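Side-chain contacts in glycerol-3-phosphate dehydrogenase [NAD(P)+] (Coxiella burnetii, PDB 3K96), which probably catalyses the NAD(P)H-dependent reduction of dihydroxyacetone phosphate to sn-glycerol 3-phosphate, the key precursor for phospholipid synthesis: residues E114-M119 / T149-V154; I129-K134 / R141-V146; S214-L219 / V271-D276; I225-K230 / R280-G285. All blocks are in the same frame, centred on the assembly; numbering follows the deposited sequence.

Interaction 1 of 4, residues E114-M119 / T149-V154; sequences EVITRM and TELGQV
I116 lies against E150 and L151 in the last turn of helix 143-151; its CG2 touches both, and CD1 reaches L151 as well. Its side chain crosses that of E150 at about a right angle, with CG2 set 3.7 Å from E150 CB. The approach to L151 is oblique: I116 CD1 reaches L151 CD1 at 3.7 Å, while I116 CG2 sits 3.9 Å from L151 CG. With chi1 of I116 at -71°, CG2 stands opposite the backbone N, between the two partners. The other methyl of L151, CD2, rests 3.7 Å from the carbonyl O of I116, an apolar group laid against helix backbone. M119, one turn on, adds a looser touch through its CE, 4.2 Å from L151 CD1. No hydrogen bond joins the two segments. E150 gives the contact only its aliphatic root; its carboxylate forms salt bridges with K120 through OE1 and with R141 through OE2. On the other helix R118 NH1 bonds back to E114 O at 2.9 Å, reaching that oxygen from the face opposite R118 N. The helix 143-151 ends here, G152 breaking away with positive phi. Beneath the pair run parallel strands of the sheet: M119 rests on I103 and I105 of strand 102-105, and both M119 and L151 pack on I129 of strand 128-131, while I116 also leans on V146 and V147.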
# COMPACT_ATOMS: atom_id res chain seq x y z
N GLU A 114 -15.09 -28.21 6.21
CA GLU A 114 -14.80 -29.55 6.73
C GLU A 114 -14.55 -29.56 8.24
O GLU A 114 -15.08 -30.42 8.96
CB GLU A 114 -13.60 -30.18 6.01
CG GLU A 114 -13.85 -30.70 4.58
CD GLU A 114 -13.97 -29.62 3.51
OE1 GLU A 114 -13.64 -28.43 3.76
OE2 GLU A 114 -14.38 -29.99 2.39
N VAL A 115 -13.75 -28.62 8.71
CA VAL A 115 -13.40 -28.52 10.11
C VAL A 115 -14.65 -28.17 10.94
O VAL A 115 -14.91 -28.79 11.97
CB VAL A 115 -12.31 -27.48 10.38
CG1 VAL A 115 -12.01 -27.42 11.86
CG2 VAL A 115 -11.06 -27.84 9.59
N ILE A 116 -15.43 -27.19 10.49
CA ILE A 116 -16.65 -26.81 11.21
C ILE A 116 -17.60 -28.02 11.31
O ILE A 116 -18.15 -28.29 12.36
CB ILE A 116 -17.35 -25.63 10.53
CG1 ILE A 116 -16.53 -24.33 10.75
CG2 ILE A 116 -18.76 -25.43 11.08
CD1 ILE A 116 -16.29 -23.96 12.24
N THR A 117 -17.75 -28.76 10.21
CA THR A 117 -18.61 -29.92 10.19
C THR A 117 -18.20 -30.93 11.29
O THR A 117 -19.04 -31.43 12.04
CB THR A 117 -18.60 -30.59 8.80
OG1 THR A 117 -19.17 -29.70 7.82
CG2 THR A 117 -19.41 -31.89 8.82
N ARG A 118 -16.90 -31.18 11.37
CA ARG A 118 -16.34 -32.12 12.32
C ARG A 118 -16.40 -31.63 13.77
O ARG A 118 -16.31 -32.43 14.71
CB ARG A 118 -14.92 -32.46 11.89
CG ARG A 118 -14.97 -33.29 10.64
CD ARG A 118 -13.68 -33.40 9.86
NE ARG A 118 -13.86 -34.35 8.75
CZ ARG A 118 -14.59 -34.10 7.65
NH1 ARG A 118 -15.24 -32.94 7.48
NH2 ARG A 118 -14.69 -35.05 6.71
N MET A 119 -16.59 -30.34 13.95
CA MET A 119 -16.71 -29.80 15.28
C MET A 119 -18.13 -29.94 15.82
O MET A 119 -18.33 -29.76 17.00
CB MET A 119 -16.33 -28.33 15.31
CG MET A 119 -14.87 -28.11 15.00
SD MET A 119 -14.43 -26.37 14.75
CE MET A 119 -14.83 -25.66 16.35
N THR A 149 -24.42 -20.58 11.46
CA THR A 149 -25.41 -21.51 10.92
C THR A 149 -25.20 -22.96 11.35
O THR A 149 -26.14 -23.63 11.76
CB THR A 149 -25.42 -21.44 9.38
OG1 THR A 149 -25.81 -20.13 9.00
CG2 THR A 149 -26.40 -22.46 8.76
N GLU A 150 -23.96 -23.44 11.29
CA GLU A 150 -23.69 -24.83 11.62
C GLU A 150 -23.50 -25.16 13.10
O GLU A 150 -23.86 -26.24 13.50
CB GLU A 150 -22.44 -25.31 10.85
CG GLU A 150 -22.47 -25.07 9.36
CD GLU A 150 -23.71 -25.63 8.68
OE1 GLU A 150 -24.30 -26.58 9.21
OE2 GLU A 150 -24.08 -25.12 7.58
N LEU A 151 -22.92 -24.25 13.89
CA LEU A 151 -22.63 -24.52 15.30
C LEU A 151 -23.53 -23.71 16.26
O LEU A 151 -23.45 -23.90 17.47
CB LEU A 151 -21.16 -24.20 15.60
CG LEU A 151 -20.09 -24.87 14.71
CD1 LEU A 151 -18.66 -24.46 15.07
CD2 LEU A 151 -20.18 -26.39 14.77
N GLY A 152 -24.36 -22.83 15.72
CA GLY A 152 -25.20 -22.01 16.56
C GLY A 152 -24.53 -20.66 16.74
O GLY A 152 -23.33 -20.50 16.46
N GLN A 153 -25.30 -19.71 17.21
CA GLN A 153 -24.86 -18.35 17.42
C GLN A 153 -23.97 -18.18 18.65
O GLN A 153 -24.35 -17.54 19.63
CB GLN A 153 -26.08 -17.46 17.55
CG GLN A 153 -26.85 -17.36 16.24
CD GLN A 153 -26.09 -16.55 15.18
OE1 GLN A 153 -25.05 -15.92 15.46
NE2 GLN A 153 -26.61 -16.53 13.97
N VAL A 154 -22.79 -18.75 18.57
CA VAL A 154 -21.82 -18.67 19.63
C VAL A 154 -21.02 -17.38 19.55
O VAL A 154 -21.04 -16.70 18.54
CB VAL A 154 -20.84 -19.85 19.49
CG1 VAL A 154 -21.61 -21.22 19.64
CG2 VAL A 154 -20.09 -19.75 18.14

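Interaction 2 of 4, residues I129-K134 / R141-V146; sequences IAWGTK and RLLHEV
Packing of L143 over the indole of W131 is a CH-pi contact, buried where strand 128-131 meets the first turn of the helix that follows it. CB of L143 stands 4.1 Å from the centroid of the five-membered ring of W131, 27° off the normal and displaced toward the rim. The leucine then runs on past the pyrrole side, bringing CD1 within 3.6 Å of W131 NE1. That same methyl is shared with T133, whose carbonyl O it approaches at 3.5 Å and whose CG2 it meets at 3.9 Å, the two side chains crossing nearly at right angles. The far end of the indole touches H144: W131 CH2 is 3.5 Å from H144 CA and 3.6 Å from H144 CB. The imidazole itself leads off from there, because chi1 of 77° tucks CG between the backbone N and carbonyl carbon, and its ND1 bonds to E210. T133 OG1 is likewise held outside the contact, by V107 O. Ahead of the helix R141 grips E145 side-on, NE to OE1 at 2.9 Å and NH2 to OE2 at 3.0 Å, a salt bridge across its opening turn. K134, predicted to bind NADPH and glycerol 3-phosphate, points the other way and pairs with D269. Strand 128-131, helix 143-151 and strand 156-160 form a beta-alpha-beta crossover of the Rossmann-type N-terminal domain.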
# COMPACT_ATOMS: atom_id res chain seq x y z
N ILE A 129 -15.69 -19.37 19.38
CA ILE A 129 -14.92 -19.68 18.20
C ILE A 129 -14.33 -18.46 17.51
O ILE A 129 -15.04 -17.56 17.09
CB ILE A 129 -15.80 -20.47 17.19
CG1 ILE A 129 -16.20 -21.83 17.79
CG2 ILE A 129 -15.07 -20.73 15.84
CD1 ILE A 129 -17.24 -22.54 16.99
N ALA A 130 -13.01 -18.45 17.40
CA ALA A 130 -12.32 -17.37 16.71
C ALA A 130 -11.61 -18.01 15.54
O ALA A 130 -11.40 -19.21 15.56
CB ALA A 130 -11.33 -16.67 17.63
N TRP A 131 -11.29 -17.23 14.50
CA TRP A 131 -10.53 -17.76 13.37
C TRP A 131 -9.55 -16.72 12.79
O TRP A 131 -9.76 -15.50 12.89
CB TRP A 131 -11.43 -18.30 12.25
CG TRP A 131 -12.32 -17.25 11.66
CD1 TRP A 131 -12.02 -16.42 10.61
CD2 TRP A 131 -13.62 -16.89 12.10
NE1 TRP A 131 -13.07 -15.56 10.37
CE2 TRP A 131 -14.06 -15.83 11.28
CE3 TRP A 131 -14.45 -17.36 13.12
CZ2 TRP A 131 -15.31 -15.25 11.45
CZ3 TRP A 131 -15.69 -16.77 13.29
CH2 TRP A 131 -16.11 -15.72 12.46
N GLY A 132 -8.48 -17.26 12.23
CA GLY A 132 -7.45 -16.50 11.53
C GLY A 132 -7.52 -16.79 10.04
O GLY A 132 -6.78 -16.19 9.24
N THR A 133 -8.39 -17.75 9.67
CA THR A 133 -8.63 -18.10 8.26
C THR A 133 -9.12 -16.87 7.49
O THR A 133 -9.88 -16.07 8.01
CB THR A 133 -9.73 -19.18 8.16
OG1 THR A 133 -9.34 -20.33 8.93
CG2 THR A 133 -10.02 -19.58 6.70
N LYS A 134 -8.71 -16.75 6.23
CA LYS A 134 -9.13 -15.64 5.34
C LYS A 134 -9.65 -16.25 4.04
O LYS A 134 -9.01 -17.11 3.46
CB LYS A 134 -7.95 -14.71 5.03
CG LYS A 134 -7.28 -14.10 6.26
CD LYS A 134 -6.04 -13.28 5.91
CE LYS A 134 -5.34 -12.79 7.15
NZ LYS A 134 -4.07 -12.08 6.90
N ARG A 141 -19.53 -18.88 1.20
CA ARG A 141 -20.07 -18.49 2.49
C ARG A 141 -19.09 -17.72 3.36
O ARG A 141 -17.92 -18.05 3.44
CB ARG A 141 -20.55 -19.75 3.26
CG ARG A 141 -21.62 -20.53 2.51
CD ARG A 141 -21.97 -21.85 3.21
NE ARG A 141 -22.63 -21.67 4.50
CZ ARG A 141 -22.88 -22.67 5.35
NH1 ARG A 141 -22.51 -23.91 5.05
NH2 ARG A 141 -23.51 -22.43 6.49
N LEU A 142 -19.59 -16.65 3.99
CA LEU A 142 -18.78 -15.89 4.92
C LEU A 142 -18.50 -16.83 6.08
O LEU A 142 -19.34 -17.65 6.44
CB LEU A 142 -19.48 -14.61 5.38
CG LEU A 142 -19.32 -13.42 4.41
CD1 LEU A 142 -20.25 -13.60 3.23
CD2 LEU A 142 -19.61 -12.12 5.10
N LEU A 143 -17.31 -16.74 6.64
CA LEU A 143 -16.91 -17.64 7.69
C LEU A 143 -17.77 -17.53 8.91
O LEU A 143 -18.07 -18.57 9.51
CB LEU A 143 -15.43 -17.45 8.02
CG LEU A 143 -14.47 -17.67 6.82
CD1 LEU A 143 -13.06 -17.24 7.14
CD2 LEU A 143 -14.49 -19.11 6.34
N HIS A 144 -18.19 -16.33 9.31
CA HIS A 144 -19.03 -16.22 10.52
C HIS A 144 -20.39 -16.86 10.30
O HIS A 144 -21.02 -17.36 11.24
CB HIS A 144 -19.21 -14.77 10.97
CG HIS A 144 -20.19 -14.01 10.15
ND1 HIS A 144 -19.82 -13.17 9.13
CD2 HIS A 144 -21.55 -13.98 10.18
CE1 HIS A 144 -20.90 -12.65 8.56
NE2 HIS A 144 -21.96 -13.13 9.18
N GLU A 145 -20.85 -16.85 9.05
CA GLU A 145 -22.11 -17.46 8.72
C GLU A 145 -22.00 -19.00 8.81
O GLU A 145 -22.92 -19.67 9.32
CB GLU A 145 -22.63 -16.98 7.36
CG GLU A 145 -24.02 -17.49 7.03
CD GLU A 145 -24.00 -18.82 6.32
OE1 GLU A 145 -23.25 -18.92 5.32
OE2 GLU A 145 -24.76 -19.74 6.71
N VAL A 146 -20.88 -19.55 8.35
CA VAL A 146 -20.69 -20.98 8.45
C VAL A 146 -20.65 -21.35 9.94
O VAL A 146 -21.30 -22.30 10.38
CB VAL A 146 -19.41 -21.45 7.79
CG1 VAL A 146 -19.23 -22.95 8.00
CG2 VAL A 146 -19.39 -21.07 6.26

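Interaction 3 of 4, residues S214-L219 / V271-D276; sequences SVKNIL and VLTCTD
No aromatic ring enters this contact; its one flat group is the carboxamide of N217, which meets K216 and T273 through its oxygen end. OD1 of N217 lies 3.6 Å from the methyl CG2 of T273 and takes a weak bond from K216 NZ, while ND2 is directed to N310 in a further weak bond. The setting is the helical C-terminal domain, where helices 206-228 and 264-275 run side by side in the same sense, the axes of their short segments 9.0 Å apart at closest approach and crossing at -25°. K216, the predicted proton acceptor and predicted to bind glycerol 3-phosphate, supplies the polar link: its NZ donates to T273 OG1 at 3.0 Å. The two side chains cross at about a right angle, and K216 CD passes 3.5 Å from that hydroxyl on the way. To get there the lysine leaves the backbone with CG between N and the carbonyl carbon (chi1 64°) and is bent about CB-CG, where chi2 is 136°. T273 OG1 is also bonded to D269 O, in the preceding turn of its helix, so the hydroxyl that meets the lysine amine is itself fixed. Helix 206-228 is kinked here: the amides of N217 and I218 lack their regular helical bonds, I218 N making a weak one to V215 O. At the end of 271-276, D276 OD1 bonds to S233 OG of the second subunit. Further along the interface the packing is looser: C274 SG lies 3.9 Å from L219 O and makes an apolar contact with L219 CB at 4.2 Å.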
# COMPACT_ATOMS: atom_id res chain seq x y z
N SER A 214 -10.95 -11.81 2.32
CA SER A 214 -11.30 -12.80 1.31
C SER A 214 -10.94 -12.34 -0.11
O SER A 214 -11.03 -13.11 -1.05
CB SER A 214 -12.80 -13.13 1.39
OG SER A 214 -13.58 -12.06 0.87
N VAL A 215 -10.53 -11.08 -0.24
CA VAL A 215 -10.16 -10.53 -1.55
C VAL A 215 -8.66 -10.26 -1.73
O VAL A 215 -8.17 -10.27 -2.84
CB VAL A 215 -10.93 -9.24 -1.79
CG1 VAL A 215 -10.53 -8.61 -3.13
CG2 VAL A 215 -12.43 -9.52 -1.78
N LYS A 216 -7.92 -10.06 -0.64
CA LYS A 216 -6.52 -9.65 -0.77
C LYS A 216 -5.62 -10.60 -1.57
O LYS A 216 -4.74 -10.14 -2.28
CB LYS A 216 -5.87 -9.41 0.57
CG LYS A 216 -5.80 -10.65 1.42
CD LYS A 216 -4.48 -10.74 2.04
CE LYS A 216 -4.29 -12.05 2.74
NZ LYS A 216 -2.81 -12.30 2.81
N ASN A 217 -5.82 -11.92 -1.45
CA ASN A 217 -4.99 -12.88 -2.17
C ASN A 217 -5.28 -12.92 -3.66
O ASN A 217 -4.42 -13.30 -4.44
CB ASN A 217 -5.12 -14.27 -1.61
CG ASN A 217 -4.44 -14.42 -0.27
OD1 ASN A 217 -3.47 -13.71 0.05
ND2 ASN A 217 -4.91 -15.36 0.51
N ILE A 218 -6.50 -12.57 -4.03
CA ILE A 218 -6.89 -12.46 -5.42
C ILE A 218 -6.09 -11.28 -6.01
O ILE A 218 -5.53 -11.36 -7.11
CB ILE A 218 -8.39 -12.12 -5.54
CG1 ILE A 218 -9.28 -13.21 -4.88
CG2 ILE A 218 -8.75 -11.91 -7.01
CD1 ILE A 218 -10.77 -12.82 -4.78
N LEU A 219 -6.03 -10.19 -5.26
CA LEU A 219 -5.28 -9.00 -5.71
C LEU A 219 -3.78 -9.29 -5.74
O LEU A 219 -3.06 -8.77 -6.60
CB LEU A 219 -5.62 -7.78 -4.86
CG LEU A 219 -7.13 -7.48 -4.86
CD1 LEU A 219 -7.48 -6.26 -3.98
CD2 LEU A 219 -7.66 -7.28 -6.27
N VAL A 271 -1.23 -4.26 1.16
CA VAL A 271 0.07 -3.79 0.75
C VAL A 271 1.13 -4.84 1.02
O VAL A 271 1.97 -5.10 0.17
CB VAL A 271 0.43 -2.42 1.35
CG1 VAL A 271 -0.60 -1.40 0.89
CG2 VAL A 271 0.52 -2.47 2.86
N LEU A 272 1.06 -5.48 2.18
CA LEU A 272 2.00 -6.53 2.53
C LEU A 272 1.98 -7.66 1.52
O LEU A 272 3.02 -8.05 0.97
CB LEU A 272 1.67 -7.14 3.91
CG LEU A 272 2.45 -8.42 4.25
CD1 LEU A 272 3.94 -8.10 4.42
CD2 LEU A 272 1.90 -9.10 5.51
N THR A 273 0.78 -8.15 1.23
CA THR A 273 0.64 -9.33 0.38
C THR A 273 0.92 -9.06 -1.10
O THR A 273 1.36 -9.96 -1.82
CB THR A 273 -0.74 -9.96 0.54
OG1 THR A 273 -1.05 -10.07 1.94
CG2 THR A 273 -0.78 -11.34 -0.12
N CYS A 274 0.67 -7.83 -1.54
CA CYS A 274 0.92 -7.48 -2.94
C CYS A 274 2.38 -7.10 -3.24
O CYS A 274 2.75 -6.96 -4.39
CB CYS A 274 -0.01 -6.34 -3.35
SG CYS A 274 -1.73 -6.86 -3.49
N THR A 275 3.20 -6.93 -2.21
CA THR A 275 4.58 -6.55 -2.44
C THR A 275 5.63 -7.51 -1.87
O THR A 275 6.79 -7.34 -2.16
CB THR A 275 4.85 -5.16 -1.84
OG1 THR A 275 4.63 -5.20 -0.43
CG2 THR A 275 3.94 -4.11 -2.46
N ASP A 276 5.24 -8.53 -1.12
CA ASP A 276 6.26 -9.35 -0.51
C ASP A 276 6.67 -10.64 -1.25
O ASP A 276 5.84 -11.28 -1.88
CB ASP A 276 5.80 -9.76 0.87
CG ASP A 276 6.94 -9.91 1.82
OD1 ASP A 276 7.46 -8.85 2.27
OD2 ASP A 276 7.32 -11.05 2.12

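Interaction 4 of 4, residues I225-K230 / R280-G285; sequences ISDGLK and RNRRFG
I225 and G285 meet almost backbone to backbone, the tight end of a contact between two helices of the all-helical C-terminal domain. Their CA atoms are 4.4 Å apart, closeness possible because G285 carries no side chain on a helix surface that faces the I225 backbone. The carbonyl O of G285 also lies 3.5 Å from I225 CG1, so the isoleucine touches this part with its methylene. I225 CG1 is set opposite the carbonyl carbon, beside the backbone N (chi1 -68°), and the rest of the side chain packs on P341 and V345 of helix 341-349.

On the side of the partly exposed D227 the backbones part, and R282, itself buried, spans the distance with its side chain. R282 stretches from its helix with an extended chain, CG anti to the backbone N (chi1 173°), and offers the edge of its guanidinium to D227. The two side chains cross at about a right angle, with the carboxylate and guanidinium planes 79° apart. R282 NH1, and more weakly NH2, point at the single oxygen D227 OD2 in a salt bridge, but OD2 is modelled too close for its position or the bond lengths to be trusted. The same oxygen pairs with R236, so one carboxylate probably offsets two arginines. Just beyond, helix 206-228 finishes in a Schellman motif, K230 taking positive phi and bonding back through K230 N to D227 O at 2.7 Å. At the tight end, the backbones meet in a CA-H...O contact: I225 CA to G285 O, 3.3 Å.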
# COMPACT_ATOMS: atom_id res chain seq x y z
N ILE A 225 1.00 -11.04 -11.30
CA ILE A 225 1.00 -11.20 -12.75
C ILE A 225 1.65 -9.98 -13.42
O ILE A 225 2.48 -10.14 -14.31
CB ILE A 225 -0.42 -11.43 -13.30
CG1 ILE A 225 -0.95 -12.79 -12.83
CG2 ILE A 225 -0.41 -11.39 -14.82
CD1 ILE A 225 -2.40 -13.04 -13.14
N SER A 226 1.26 -8.78 -13.00
CA SER A 226 1.84 -7.54 -13.52
C SER A 226 3.36 -7.53 -13.31
O SER A 226 4.12 -7.19 -14.22
CB SER A 226 1.18 -6.34 -12.83
OG SER A 226 1.66 -5.10 -13.34
N ASP A 227 3.81 -7.93 -12.12
CA ASP A 227 5.24 -7.98 -11.86
C ASP A 227 5.94 -9.03 -12.72
O ASP A 227 7.06 -8.83 -13.19
CB ASP A 227 5.52 -8.23 -10.39
CG ASP A 227 5.24 -7.02 -9.50
OD1 ASP A 227 5.01 -5.90 -10.03
OD2 ASP A 227 5.26 -7.20 -8.26
N GLY A 228 5.27 -10.16 -12.93
CA GLY A 228 5.80 -11.22 -13.75
C GLY A 228 5.96 -10.72 -15.17
O GLY A 228 6.87 -11.12 -15.89
N LEU A 229 5.07 -9.85 -15.59
CA LEU A 229 5.16 -9.23 -16.91
C LEU A 229 6.13 -8.05 -16.87
O LEU A 229 6.32 -7.39 -17.88
CB LEU A 229 3.78 -8.73 -17.35
CG LEU A 229 2.70 -9.77 -17.69
CD1 LEU A 229 1.29 -9.17 -17.60
CD2 LEU A 229 2.99 -10.37 -19.10
N LYS A 230 6.72 -7.78 -15.69
CA LYS A 230 7.68 -6.68 -15.53
C LYS A 230 7.05 -5.35 -15.92
O LYS A 230 7.72 -4.51 -16.51
CB LYS A 230 8.90 -6.84 -16.42
CG LYS A 230 9.60 -8.15 -16.35
CD LYS A 230 10.35 -8.36 -15.09
CE LYS A 230 11.32 -9.53 -15.32
NZ LYS A 230 11.97 -9.94 -14.05
N ARG A 280 2.95 -16.55 -1.24
CA ARG A 280 2.84 -17.63 -2.21
C ARG A 280 1.84 -17.33 -3.32
O ARG A 280 1.97 -17.85 -4.43
CB ARG A 280 2.45 -18.91 -1.49
CG ARG A 280 3.51 -19.33 -0.49
CD ARG A 280 3.09 -20.43 0.44
NE ARG A 280 4.21 -20.78 1.30
CZ ARG A 280 5.14 -21.67 1.00
NH1 ARG A 280 5.09 -22.34 -0.15
NH2 ARG A 280 6.12 -21.92 1.85
N ASN A 281 0.83 -16.53 -3.01
CA ASN A 281 -0.18 -16.16 -4.00
C ASN A 281 0.44 -15.18 -4.98
O ASN A 281 0.16 -15.24 -6.17
CB ASN A 281 -1.42 -15.62 -3.33
CG ASN A 281 -2.17 -16.67 -2.58
OD1 ASN A 281 -2.67 -17.62 -3.18
ND2 ASN A 281 -2.25 -16.53 -1.27
N ARG A 282 1.32 -14.33 -4.48
CA ARG A 282 2.04 -13.41 -5.33
C ARG A 282 3.07 -14.16 -6.22
O ARG A 282 3.25 -13.84 -7.40
CB ARG A 282 2.70 -12.33 -4.48
CG ARG A 282 3.61 -11.42 -5.27
CD ARG A 282 4.16 -10.26 -4.42
NE ARG A 282 5.39 -9.82 -5.03
CZ ARG A 282 5.45 -9.12 -6.14
NH1 ARG A 282 4.33 -8.75 -6.74
NH2 ARG A 282 6.64 -8.80 -6.64
N ARG A 283 3.72 -15.18 -5.67
CA ARG A 283 4.72 -15.91 -6.45
C ARG A 283 4.01 -16.72 -7.55
O ARG A 283 4.53 -16.87 -8.66
CB ARG A 283 5.60 -16.77 -5.57
CG ARG A 283 6.42 -15.93 -4.55
CD ARG A 283 7.69 -16.67 -4.03
NE ARG A 283 7.41 -17.99 -3.49
CZ ARG A 283 7.10 -18.23 -2.22
NH1 ARG A 283 7.01 -17.22 -1.34
NH2 ARG A 283 6.86 -19.47 -1.81
N PHE A 284 2.82 -17.22 -7.22
CA PHE A 284 2.01 -17.89 -8.19
C PHE A 284 1.71 -16.91 -9.33
O PHE A 284 1.88 -17.24 -10.48
CB PHE A 284 0.69 -18.40 -7.58
CG PHE A 284 -0.31 -18.92 -8.59
CD1 PHE A 284 -0.15 -20.15 -9.20
CD2 PHE A 284 -1.44 -18.17 -8.91
CE1 PHE A 284 -1.10 -20.63 -10.12
CE2 PHE A 284 -2.37 -18.64 -9.83
CZ PHE A 284 -2.20 -19.87 -10.42
N GLY A 285 1.25 -15.71 -8.99
CA GLY A 285 0.98 -14.70 -10.01
C GLY A 285 2.21 -14.37 -10.85
O GLY A 285 2.11 -14.21 -12.07

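Past the first four strands, the chain runs through helix 109-119, then strand 128-131 and helix 143-151. Interaction 2 closes the short strand-to-helix connection between the last two, and interaction 1, which encloses it in sequence, brings the end of the same helix back to helix 109-119; together they bind helices and sheet of the cofactor-binding domain. The C-terminal contacts come later and interlock: 214-219 pairs with 271-276, and 225-230 with 280-285, so their segments alternate along the chain. Both draw on helix 206-228, one midway and one at its end. Interactions 2 and 3 touch across the domain boundary, where K134 packs on K216.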